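Local coordinates for protein putative aminopeptidase (Leishmania major, PDB 5NTH) that probably acts as a manganese-dependent leucyl aminopeptidase of the M17 family, removing residues from the N termini of peptides, and binds the inhibitor actinonin, at residues D411-M416 with G506-V511; T418-Q423 with H510-Y515; G305-K310 with N361-H366. All blocks are in the same frame, centred on the assembly; numbering follows the deposited sequence.

Contact 1: D411-M416 with G506-V511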
loop_
_atom_site.group_PDB
_atom_site.type_symbol
_atom_site.label_atom_id
_atom_site.label_comp_id
_atom_site.label_asym_id
_atom_site.label_seq_id
_atom_site.Cartn_x
_atom_site.Cartn_y
_atom_site.Cartn_z
ATOM N N ASP A 411 -26.411 -16.813 -35.694
ATOM C CA ASP A 411 -27.156 -15.571 -35.793
ATOM C C ASP A 411 -27.190 -14.785 -34.506
ATOM O O ASP A 411 -27.686 -13.658 -34.477
ATOM C CB ASP A 411 -28.587 -15.841 -36.241
ATOM C CG ASP A 411 -28.650 -16.674 -37.506
ATOM O OD1 ASP A 411 -28.028 -16.271 -38.541
ATOM O OD2 ASP A 411 -29.317 -17.743 -37.436
ATOM N N VAL A 412 -26.676 -15.372 -33.436
ATOM C CA VAL A 412 -26.494 -14.622 -32.189
ATOM C C VAL A 412 -25.418 -15.289 -31.358
ATOM O O VAL A 412 -25.342 -16.506 -31.289
ATOM C CB VAL A 412 -27.845 -14.434 -31.451
ATOM C CG1 VAL A 412 -28.606 -15.733 -31.442
ATOM C CG2 VAL A 412 -27.690 -13.886 -30.037
ATOM N N LEU A 413 -24.543 -14.467 -30.791
ATOM C CA LEU A 413 -23.490 -14.964 -29.938
ATOM C C LEU A 413 -23.633 -14.449 -28.520
ATOM O O LEU A 413 -23.620 -13.236 -28.286
ATOM C CB LEU A 413 -22.124 -14.593 -30.477
ATOM C CG LEU A 413 -21.109 -15.499 -29.785
ATOM C CD1 LEU A 413 -20.164 -16.108 -30.793
ATOM C CD2 LEU A 413 -20.395 -14.766 -28.655
ATOM N N ILE A 414 -23.736 -15.394 -27.585
ATOM C CA ILE A 414 -23.829 -15.079 -26.172
ATOM C C ILE A 414 -22.526 -15.404 -25.476
ATOM O O ILE A 414 -22.145 -16.574 -25.387
ATOM C CB ILE A 414 -24.928 -15.874 -25.465
ATOM C CG1 ILE A 414 -26.249 -15.701 -26.204
ATOM C CG2 ILE A 414 -25.036 -15.408 -24.020
ATOM C CD1 ILE A 414 -27.383 -16.469 -25.567
ATOM N N ASP A 415 -21.895 -14.363 -24.939
ATOM C CA ASP A 415 -20.608 -14.476 -24.258
ATOM C C ASP A 415 -20.860 -14.319 -22.774
ATOM O O ASP A 415 -21.479 -13.346 -22.330
ATOM C CB ASP A 415 -19.658 -13.382 -24.778
ATOM C CG ASP A 415 -18.185 -13.645 -24.449
ATOM O OD1 ASP A 415 -17.682 -14.737 -24.785
ATOM O OD2 ASP A 415 -17.515 -12.740 -23.887
ATOM N N MET A 416 -20.406 -15.286 -21.996
ATOM C CA MET A 416 -20.659 -15.245 -20.557
ATOM C C MET A 416 -19.402 -15.547 -19.810
ATOM O O MET A 416 -18.759 -16.553 -20.073
ATOM C CB MET A 416 -21.761 -16.217 -20.141
ATOM C CG MET A 416 -22.207 -16.031 -18.709
ATOM S SD MET A 416 -23.431 -17.240 -18.198
ATOM C CE MET A 416 -24.899 -16.639 -19.005
ATOM N N GLY A 506 -24.871 -10.920 -36.859
ATOM C CA GLY A 506 -25.903 -10.606 -35.843
ATOM C C GLY A 506 -25.356 -10.210 -34.461
ATOM O O GLY A 506 -24.157 -10.099 -34.264
ATOM N N PRO A 507 -26.236 -10.015 -33.476
ATOM C CA PRO A 507 -25.826 -9.455 -32.209
ATOM C C PRO A 507 -24.798 -10.262 -31.417
ATOM O O PRO A 507 -24.818 -11.506 -31.400
ATOM C CB PRO A 507 -27.131 -9.424 -31.411
ATOM C CG PRO A 507 -28.198 -9.492 -32.417
ATOM C CD PRO A 507 -27.641 -10.430 -33.427
ATOM N N PHE A 508 -23.931 -9.519 -30.740
ATOM C CA PHE A 508 -22.996 -10.067 -29.780
ATOM C C PHE A 508 -23.427 -9.556 -28.417
ATOM O O PHE A 508 -23.506 -8.330 -28.221
ATOM C CB PHE A 508 -21.607 -9.556 -30.119
ATOM C CG PHE A 508 -20.577 -9.846 -29.078
ATOM C CD1 PHE A 508 -20.069 -11.125 -28.936
ATOM C CD2 PHE A 508 -20.109 -8.836 -28.255
ATOM C CE1 PHE A 508 -19.120 -11.401 -27.983
ATOM C CE2 PHE A 508 -19.147 -9.098 -27.311
ATOM C CZ PHE A 508 -18.650 -10.386 -27.177
ATOM N N VAL A 509 -23.726 -10.488 -27.508
ATOM C CA VAL A 509 -24.236 -10.166 -26.166
ATOM C C VAL A 509 -23.301 -10.736 -25.156
ATOM O O VAL A 509 -23.228 -11.950 -24.997
ATOM C CB VAL A 509 -25.614 -10.778 -25.877
ATOM C CG1 VAL A 509 -26.158 -10.316 -24.534
ATOM C CG2 VAL A 509 -26.580 -10.383 -26.972
ATOM N N HIS A 510 -22.615 -9.831 -24.468
ATOM C CA HIS A 510 -21.605 -10.174 -23.489
ATOM C C HIS A 510 -22.153 -9.996 -22.107
ATOM O O HIS A 510 -22.553 -8.894 -21.765
ATOM C CB HIS A 510 -20.429 -9.269 -23.676
ATOM C CG HIS A 510 -19.343 -9.455 -22.668
ATOM N ND1 HIS A 510 -18.363 -10.413 -22.797
ATOM C CD2 HIS A 510 -19.044 -8.763 -21.550
ATOM C CE1 HIS A 510 -17.524 -10.322 -21.787
ATOM N NE2 HIS A 510 -17.908 -9.321 -21.021
ATOM N N VAL A 511 -22.168 -11.077 -21.326
ATOM C CA VAL A 511 -22.659 -11.023 -19.952
ATOM C C VAL A 511 -21.521 -11.196 -18.956
ATOM O O VAL A 511 -20.901 -12.257 -18.845
ATOM C CB VAL A 511 -23.751 -12.067 -19.679
ATOM C CG1 VAL A 511 -24.346 -11.843 -18.296
ATOM C CG2 VAL A 511 -24.843 -11.976 -20.719
#

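Contact 2: T418-Q423 with H510-Y515. With BB2 (actinonin), chain E.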
loop_
_atom_site.group_PDB
_atom_site.type_symbol
_atom_site.label_atom_id
_atom_site.label_comp_id
_atom_site.label_asym_id
_atom_site.label_seq_id
_atom_site.Cartn_x
_atom_site.Cartn_y
_atom_site.Cartn_z
ATOM N N THR A 418 -17.098 -14.508 -15.869
ATOM C CA THR A 418 -16.774 -13.794 -14.614
ATOM C C THR A 418 -15.570 -12.916 -14.935
ATOM O O THR A 418 -14.426 -13.297 -14.719
ATOM C CB THR A 418 -16.391 -14.757 -13.464
ATOM O OG1 THR A 418 -15.397 -15.668 -13.928
ATOM C CG2 THR A 418 -17.576 -15.575 -13.001
ATOM N N LEU A 419 -15.809 -11.764 -15.512
ATOM C CA LEU A 419 -14.734 -11.164 -16.244
ATOM C C LEU A 419 -13.932 -10.178 -15.418
ATOM O O LEU A 419 -12.711 -10.253 -15.447
ATOM C CB LEU A 419 -15.219 -10.543 -17.551
ATOM C CG LEU A 419 -14.058 -10.367 -18.537
ATOM C CD1 LEU A 419 -13.408 -11.691 -18.933
ATOM C CD2 LEU A 419 -14.523 -9.654 -19.789
ATOM N N THR A 420 -14.613 -9.278 -14.699
ATOM C CA THR A 420 -13.998 -8.075 -14.122
ATOM C C THR A 420 -14.609 -7.673 -12.798
ATOM O O THR A 420 -15.804 -7.859 -12.582
ATOM C CB THR A 420 -14.132 -6.818 -15.061
ATOM O OG1 THR A 420 -15.509 -6.418 -15.209
ATOM C CG2 THR A 420 -13.513 -7.057 -16.455
ATOM N N GLY A 421 -13.800 -7.054 -11.948
ATOM C CA GLY A 421 -14.284 -6.355 -10.758
ATOM C C GLY A 421 -14.975 -5.028 -11.049
ATOM O O GLY A 421 -15.746 -4.522 -10.226
ATOM N N ALA A 422 -14.704 -4.448 -12.210
ATOM C CA ALA A 422 -15.364 -3.226 -12.612
ATOM C C ALA A 422 -16.874 -3.455 -12.675
ATOM O O ALA A 422 -17.688 -2.576 -12.300
ATOM C CB ALA A 422 -14.820 -2.763 -13.949
ATOM N N GLN A 423 -17.239 -4.655 -13.113
ATOM C CA GLN A 423 -18.618 -5.106 -13.075
ATOM C C GLN A 423 -19.302 -4.807 -11.766
ATOM O O GLN A 423 -20.376 -4.219 -11.769
ATOM C CB GLN A 423 -18.686 -6.599 -13.363
ATOM C CG GLN A 423 -20.097 -7.182 -13.442
ATOM C CD GLN A 423 -20.538 -7.811 -12.118
ATOM O OE1 GLN A 423 -19.974 -8.814 -11.664
ATOM N NE2 GLN A 423 -21.542 -7.199 -11.479
ATOM N N HIS A 510 -22.615 -9.831 -24.468
ATOM C CA HIS A 510 -21.605 -10.174 -23.489
ATOM C C HIS A 510 -22.153 -9.996 -22.107
ATOM O O HIS A 510 -22.553 -8.894 -21.765
ATOM C CB HIS A 510 -20.429 -9.269 -23.676
ATOM C CG HIS A 510 -19.343 -9.455 -22.668
ATOM N ND1 HIS A 510 -18.363 -10.413 -22.797
ATOM C CD2 HIS A 510 -19.044 -8.763 -21.550
ATOM C CE1 HIS A 510 -17.524 -10.322 -21.787
ATOM N NE2 HIS A 510 -17.908 -9.321 -21.021
ATOM N N VAL A 511 -22.168 -11.077 -21.326
ATOM C CA VAL A 511 -22.659 -11.023 -19.952
ATOM C C VAL A 511 -21.521 -11.196 -18.956
ATOM O O VAL A 511 -20.901 -12.257 -18.845
ATOM C CB VAL A 511 -23.751 -12.067 -19.679
ATOM C CG1 VAL A 511 -24.346 -11.843 -18.296
ATOM C CG2 VAL A 511 -24.843 -11.976 -20.719
ATOM N N ASP A 512 -21.256 -10.127 -18.226
ATOM C CA ASP A 512 -20.193 -10.117 -17.226
ATOM C C ASP A 512 -20.769 -10.386 -15.851
ATOM O O ASP A 512 -21.310 -9.507 -15.234
ATOM C CB ASP A 512 -19.465 -8.767 -17.247
ATOM C CG ASP A 512 -18.217 -8.752 -16.396
ATOM O OD1 ASP A 512 -17.864 -9.771 -15.759
ATOM O OD2 ASP A 512 -17.579 -7.691 -16.386
ATOM N N MET A 513 -20.595 -11.595 -15.363
ATOM C CA MET A 513 -21.278 -12.006 -14.144
ATOM C C MET A 513 -20.289 -12.390 -13.059
ATOM O O MET A 513 -20.439 -13.386 -12.397
ATOM C CB MET A 513 -22.319 -13.113 -14.423
ATOM C CG MET A 513 -22.081 -14.029 -15.603
ATOM S SD MET A 513 -20.679 -15.092 -15.365
ATOM C CE MET A 513 -21.502 -16.371 -14.407
ATOM N N ALA A 514 -19.296 -11.552 -12.840
ATOM C CA ALA A 514 -18.269 -11.869 -11.854
ATOM C C ALA A 514 -18.806 -11.990 -10.401
ATOM O O ALA A 514 -18.562 -12.996 -9.755
ATOM C CB ALA A 514 -17.146 -10.858 -11.939
ATOM N N TYR A 515 -19.538 -10.986 -9.921
ATOM C CA TYR A 515 -20.133 -11.005 -8.577
ATOM C C TYR A 515 -21.433 -11.842 -8.421
ATOM O O TYR A 515 -21.575 -12.548 -7.441
ATOM C CB TYR A 515 -20.280 -9.573 -8.020
ATOM C CG TYR A 515 -18.916 -9.011 -7.756
ATOM C CD1 TYR A 515 -18.144 -8.471 -8.795
ATOM C CD2 TYR A 515 -18.326 -9.131 -6.506
ATOM C CE1 TYR A 515 -16.851 -8.035 -8.570
ATOM C CE2 TYR A 515 -17.026 -8.688 -6.283
ATOM C CZ TYR A 515 -16.291 -8.144 -7.316
ATOM O OH TYR A 515 -15.004 -7.700 -7.080
HETATM C C5 BB2 E . -10.484 -9.367 -12.789
HETATM C C3 BB2 E . -9.820 -10.614 -13.291
HETATM O O4 BB2 E . -8.850 -10.996 -12.698
HETATM N N1 BB2 E . -10.309 -11.298 -14.317
HETATM O O2 BB2 E . -9.669 -12.491 -14.724
HETATM C C6 BB2 E . -9.540 -8.184 -12.965
HETATM C C12 BB2 E . -9.921 -7.147 -11.959
HETATM O O13 BB2 E . -10.785 -6.366 -12.254
HETATM C C7 BB2 E . -9.635 -7.668 -14.407
HETATM C C8 BB2 E . -8.802 -6.420 -14.683
HETATM C C9 BB2 E . -7.307 -6.704 -14.634
HETATM C C10 BB2 E . -6.592 -5.757 -13.686
HETATM C C11 BB2 E . -6.482 -4.364 -14.281
HETATM N N14 BB2 E . -9.321 -7.130 -10.776
HETATM C C15 BB2 E . -9.694 -6.159 -9.752
HETATM C C16 BB2 E . -9.665 -6.780 -8.335
HETATM C C18 BB2 E . -9.241 -5.821 -7.213
HETATM C C17 BB2 E . -11.031 -7.408 -7.998
HETATM C C19 BB2 E . -8.892 -4.897 -9.957
HETATM O O20 BB2 E . -9.478 -3.984 -10.503
HETATM N N21 BB2 E . -7.603 -4.767 -9.569
HETATM C C22 BB2 E . -7.051 -3.443 -9.249
HETATM C C23 BB2 E . -6.553 -5.778 -9.373
HETATM C C24 BB2 E . -5.485 -5.148 -8.477
HETATM C C25 BB2 E . -5.873 -3.693 -8.293
HETATM C C26 BB2 E . -6.569 -2.825 -10.571
HETATM O O27 BB2 E . -7.662 -2.518 -11.449
#

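Contact 3: G305-K310 with N361-H366. With BB2 (actinonin), chain E.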
loop_
_atom_site.group_PDB
_atom_site.type_symbol
_atom_site.label_atom_id
_atom_site.label_comp_id
_atom_site.label_asym_id
_atom_site.label_seq_id
_atom_site.Cartn_x
_atom_site.Cartn_y
_atom_site.Cartn_z
ATOM N N GLY A 305 -3.796 -15.039 -11.322
ATOM C CA GLY A 305 -3.373 -13.727 -11.760
ATOM C C GLY A 305 -2.246 -13.755 -12.787
ATOM O O GLY A 305 -1.910 -12.726 -13.375
ATOM N N GLY A 306 -1.685 -14.936 -13.034
ATOM C CA GLY A 306 -0.424 -15.040 -13.743
ATOM C C GLY A 306 0.676 -14.325 -12.977
ATOM O O GLY A 306 0.652 -14.258 -11.738
ATOM N N LEU A 307 1.625 -13.750 -13.726
ATOM C CA LEU A 307 2.768 -13.009 -13.137
ATOM C C LEU A 307 2.335 -11.697 -12.489
ATOM O O LEU A 307 3.053 -11.127 -11.663
ATOM C CB LEU A 307 3.809 -12.720 -14.212
ATOM C CG LEU A 307 4.592 -13.937 -14.712
ATOM C CD1 LEU A 307 5.003 -13.747 -16.158
ATOM C CD2 LEU A 307 5.798 -14.219 -13.828
ATOM N N ALA A 308 1.160 -11.221 -12.900
ATOM C CA ALA A 308 0.468 -10.112 -12.286
ATOM C C ALA A 308 -0.376 -10.783 -11.231
ATOM O O ALA A 308 -1.630 -10.731 -11.221
ATOM C CB ALA A 308 -0.375 -9.391 -13.322
ATOM N N LEU A 309 0.371 -11.438 -10.352
ATOM C CA LEU A 309 -0.157 -12.336 -9.374
ATOM C C LEU A 309 -1.034 -11.500 -8.470
ATOM O O LEU A 309 -0.673 -10.402 -8.097
ATOM C CB LEU A 309 0.974 -13.013 -8.620
ATOM C CG LEU A 309 0.641 -14.001 -7.498
ATOM C CD1 LEU A 309 0.040 -15.310 -7.991
ATOM C CD2 LEU A 309 1.905 -14.266 -6.701
ATOM N N LYS A 310 -2.229 -12.010 -8.212
ATOM C CA LYS A 310 -3.181 -11.402 -7.316
ATOM C C LYS A 310 -2.711 -11.547 -5.878
ATOM O O LYS A 310 -2.058 -12.551 -5.525
ATOM C CB LYS A 310 -4.528 -12.126 -7.415
ATOM C CG LYS A 310 -5.318 -11.956 -8.707
ATOM C CD LYS A 310 -6.633 -12.718 -8.562
ATOM C CE LYS A 310 -7.788 -12.042 -9.264
ATOM N NZ LYS A 310 -7.715 -12.379 -10.698
ATOM N N ASN A 361 -5.068 -20.081 -15.350
ATOM C CA ASN A 361 -4.065 -19.010 -15.369
ATOM C C ASN A 361 -3.083 -19.166 -14.189
ATOM O O ASN A 361 -3.340 -18.718 -13.055
ATOM C CB ASN A 361 -4.725 -17.629 -15.334
ATOM C CG ASN A 361 -3.772 -16.525 -15.765
ATOM O OD1 ASN A 361 -2.738 -16.788 -16.379
ATOM N ND2 ASN A 361 -4.114 -15.289 -15.448
ATOM N N ALA A 362 -1.970 -19.829 -14.474
ATOM C CA ALA A 362 -1.019 -20.242 -13.458
ATOM C C ALA A 362 0.233 -19.413 -13.622
ATOM O O ALA A 362 0.449 -18.817 -14.678
ATOM C CB ALA A 362 -0.711 -21.721 -13.588
ATOM N N ILE A 363 1.045 -19.371 -12.571
ATOM C CA ILE A 363 2.231 -18.490 -12.512
ATOM C C ILE A 363 3.470 -19.373 -12.474
ATOM O O ILE A 363 3.475 -20.403 -11.804
ATOM C CB ILE A 363 2.181 -17.505 -11.324
ATOM C CG1 ILE A 363 3.449 -16.630 -11.290
ATOM C CG2 ILE A 363 2.005 -18.246 -10.013
ATOM C CD1 ILE A 363 3.523 -15.633 -10.140
ATOM N N GLY A 364 4.510 -18.973 -13.205
ATOM C CA GLY A 364 5.672 -19.839 -13.416
ATOM C C GLY A 364 6.571 -19.435 -14.573
ATOM O O GLY A 364 6.379 -18.380 -15.168
ATOM N N PRO A 365 7.570 -20.275 -14.900
ATOM C CA PRO A 365 8.520 -19.948 -15.981
ATOM C C PRO A 365 7.892 -19.904 -17.367
ATOM O O PRO A 365 8.233 -19.038 -18.161
ATOM C CB PRO A 365 9.536 -21.097 -15.923
ATOM C CG PRO A 365 9.335 -21.740 -14.594
ATOM C CD PRO A 365 7.903 -21.550 -14.246
ATOM N N HIS A 366 6.982 -20.839 -17.631
ATOM C CA HIS A 366 6.286 -20.937 -18.924
ATOM C C HIS A 366 5.113 -19.929 -19.028
ATOM O O HIS A 366 4.354 -19.970 -19.999
ATOM C CB HIS A 366 5.805 -22.394 -19.175
ATOM C CG HIS A 366 6.921 -23.398 -19.218
ATOM N ND1 HIS A 366 7.254 -24.098 -20.360
ATOM C CD2 HIS A 366 7.802 -23.800 -18.267
ATOM C CE1 HIS A 366 8.284 -24.892 -20.109
ATOM N NE2 HIS A 366 8.639 -24.725 -18.848
HETATM C C5 BB2 E . -10.484 -9.367 -12.789
HETATM C C3 BB2 E . -9.820 -10.614 -13.291
HETATM O O4 BB2 E . -8.850 -10.996 -12.698
HETATM N N1 BB2 E . -10.309 -11.298 -14.317
HETATM O O2 BB2 E . -9.669 -12.491 -14.724
HETATM C C6 BB2 E . -9.540 -8.184 -12.965
HETATM C C12 BB2 E . -9.921 -7.147 -11.959
HETATM O O13 BB2 E . -10.785 -6.366 -12.254
HETATM C C7 BB2 E . -9.635 -7.668 -14.407
HETATM C C8 BB2 E . -8.802 -6.420 -14.683
HETATM C C9 BB2 E . -7.307 -6.704 -14.634
HETATM C C10 BB2 E . -6.592 -5.757 -13.686
HETATM C C11 BB2 E . -6.482 -4.364 -14.281
HETATM N N14 BB2 E . -9.321 -7.130 -10.776
HETATM C C15 BB2 E . -9.694 -6.159 -9.752
HETATM C C16 BB2 E . -9.665 -6.780 -8.335
HETATM C C18 BB2 E . -9.241 -5.821 -7.213
HETATM C C17 BB2 E . -11.031 -7.408 -7.998
HETATM C C19 BB2 E . -8.892 -4.897 -9.957
HETATM O O20 BB2 E . -9.478 -3.984 -10.503
HETATM N N21 BB2 E . -7.603 -4.767 -9.569
HETATM C C22 BB2 E . -7.051 -3.443 -9.249
HETATM C C23 BB2 E . -6.553 -5.778 -9.373
HETATM C C24 BB2 E . -5.485 -5.148 -8.477
HETATM C C25 BB2 E . -5.873 -3.693 -8.293
HETATM C C26 BB2 E . -6.569 -2.825 -10.571
HETATM O O27 BB2 E . -7.662 -2.518 -11.449
#

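Contact 1: D411-M416 with G506-V511
Asp415 and His510 sit side by side on neighbouring parallel strands and point the same way. His510 ND1 donates to Asp415 OD2 over 2.7 Å. The oxygen lies almost in the ring plane and uses its anti lone pair, but the bond is bent, with 139° at the hydrogen. Asp415 CG stands anti to the backbone N (chi1 -163°), as does CG of His510, and this lays the carboxylate along the edge of the imidazole. The two planes are 31° apart. On the same face of the sheet Leu413 lies next to Phe508. Leu413 CD2 meets the ring at its edge, 3.7 Å from Phe508 CE1. Asp415 CB touches that same ring carbon obliquely. Helix 391-404 lies over this face and packs on Leu413 and Asp415.

The backbones are zipped by four straight bonds. Leu413 N gives to Pro507 O, Val509 N to Leu413 O at 2.9 Å, Asp415 N to Val509 O, and Val511 N to Asp415 O. Ile414, Met416, Val509 and Val511 line the other face. Near the loop end, Pro507 CD rests 3.4 Å from Asp411 O.

A buried carboxylate is thus paired with a buried imidazole. The bond fixes the rotation of the His510 ring and probably favours a proton on its ND1.

Contact 2: T418-Q423 with H510-Y515
The turn that follows strand 412-417 and leads into helix 422-427 forms one wall of the actinonin pocket. Asp512, at the end of strand 508-512, holds this turn with both carboxylate oxygens. Asp512 OD1 accepts from Leu419 N at 2.9 Å; the donor comes from the syn side, 32° out of the carboxylate plane. A weak bond from Thr420 N reaches the same oxygen. Asp512 OD2 takes the hydroxyl of Thr420 on its syn lone pair, with OG1 2.7 Å away, and has a second partner in Ser489.

Thr420 OG1 lies between its own backbone N and carbonyl carbon (chi1 66°). There it also accepts a hydrogen bond from Gln423 N, so the Thr420 side chain caps the start of the helix. Gln423 bends at its second torsion and passes over Asp512, its amide plane turned 78° from the carboxylate. Its OE1 receives a nearly straight bond from Tyr515 N, 2.8 Å long and in the carbonyl plane. OE1 and Gly421 CA both lie at the edge of the Tyr515 ring. Leu419 CD2 comes to the edge of the His510 imidazole, 3.6 Å from NE2. Thr418 CA and Ala514 CA are only 3.7 Å apart, and Thr418 OG1 is hydrogen-bonded to OD1 of the manganese ligand Asp321.

The other side of the turn serves the inhibitor. Leu419 O accepts from actinonin N1 at 2.9 Å, and Gly421 N donates to actinonin O13. Backbone groups that hydrogen-bond a peptide-like ligand beside a two-metal centre, on a loop at the ends of parallel strands, are characteristic of the M17 aminopeptidase catalytic domain.

Contact 3: G305-K310 with N361-H366
Ile363 lays its side chain against the backbone of Gly306 and across Leu309. Its CG1 is anti to the backbone N (chi1 179°), and the extended chain carries CD1 to 3.6 Å from Gly306 O and 4.0 Å from Leu309 CB. The Ile363 and Leu309 side chains cross at about a right angle, with CD1 of Ile363 close to both methyls of Leu309. Leu307 CD2 adds a looser contact, 4.2 Å from Ile363 CG1. This apolar patch also lies at a subunit interface: Leu309 of one neighbouring subunit packs on Ile363 and on Leu309, and Ile363 of another neighbouring subunit packs on Leu309.

Residues Gly305 to Ala308 form a type II' beta turn. Gly306 takes a positive phi (61°) in it, a conformation that favours glycine. The turn follows the manganese ligand Asp303 and leads to Lys310, which binds actinonin. It lies beside the two-metal centre of the M17 catalytic domain.

Asn361 approaches the turn at the Gly305-Gly306 peptide. Its ND2 is 3.4 Å from Gly306 N, but both are donors and no bond forms. ND2 is hydrogen-bonded instead to Thr387 O and to Asp303 OD1. Asn361 is thus a second-shell residue and probably helps position Asp303.

At the far end of the loop, Lys310 bends in its last two torsions and reaches into the pocket. Its NZ donates to actinonin O4 at 2.7 Å and forms a salt bridge with the manganese ligand Asp388.

In the fold
Along the chain, contact 3 comes first. It closes the loop between 305-310 and 361-366, which includes helix 323-341 and strand 349-361. Contacts 1 and 2 open only after contact 3 has closed. Contact 1 opens at 411-416 and contact 2 at 418-423, and both end on strand 508-512, sharing His510 and Val511. The two long loops therefore overlap and cross. Contact 1 joins neighbouring strands inside the central sheet. Contact 2 continues from the ends of those strands, and Met416 touches Met513 between them. Contact 3 touches neither, but contacts 2 and 3 approach within about 7 Å at their nearest atoms and both include residues hydrogen-bonded to actinonin.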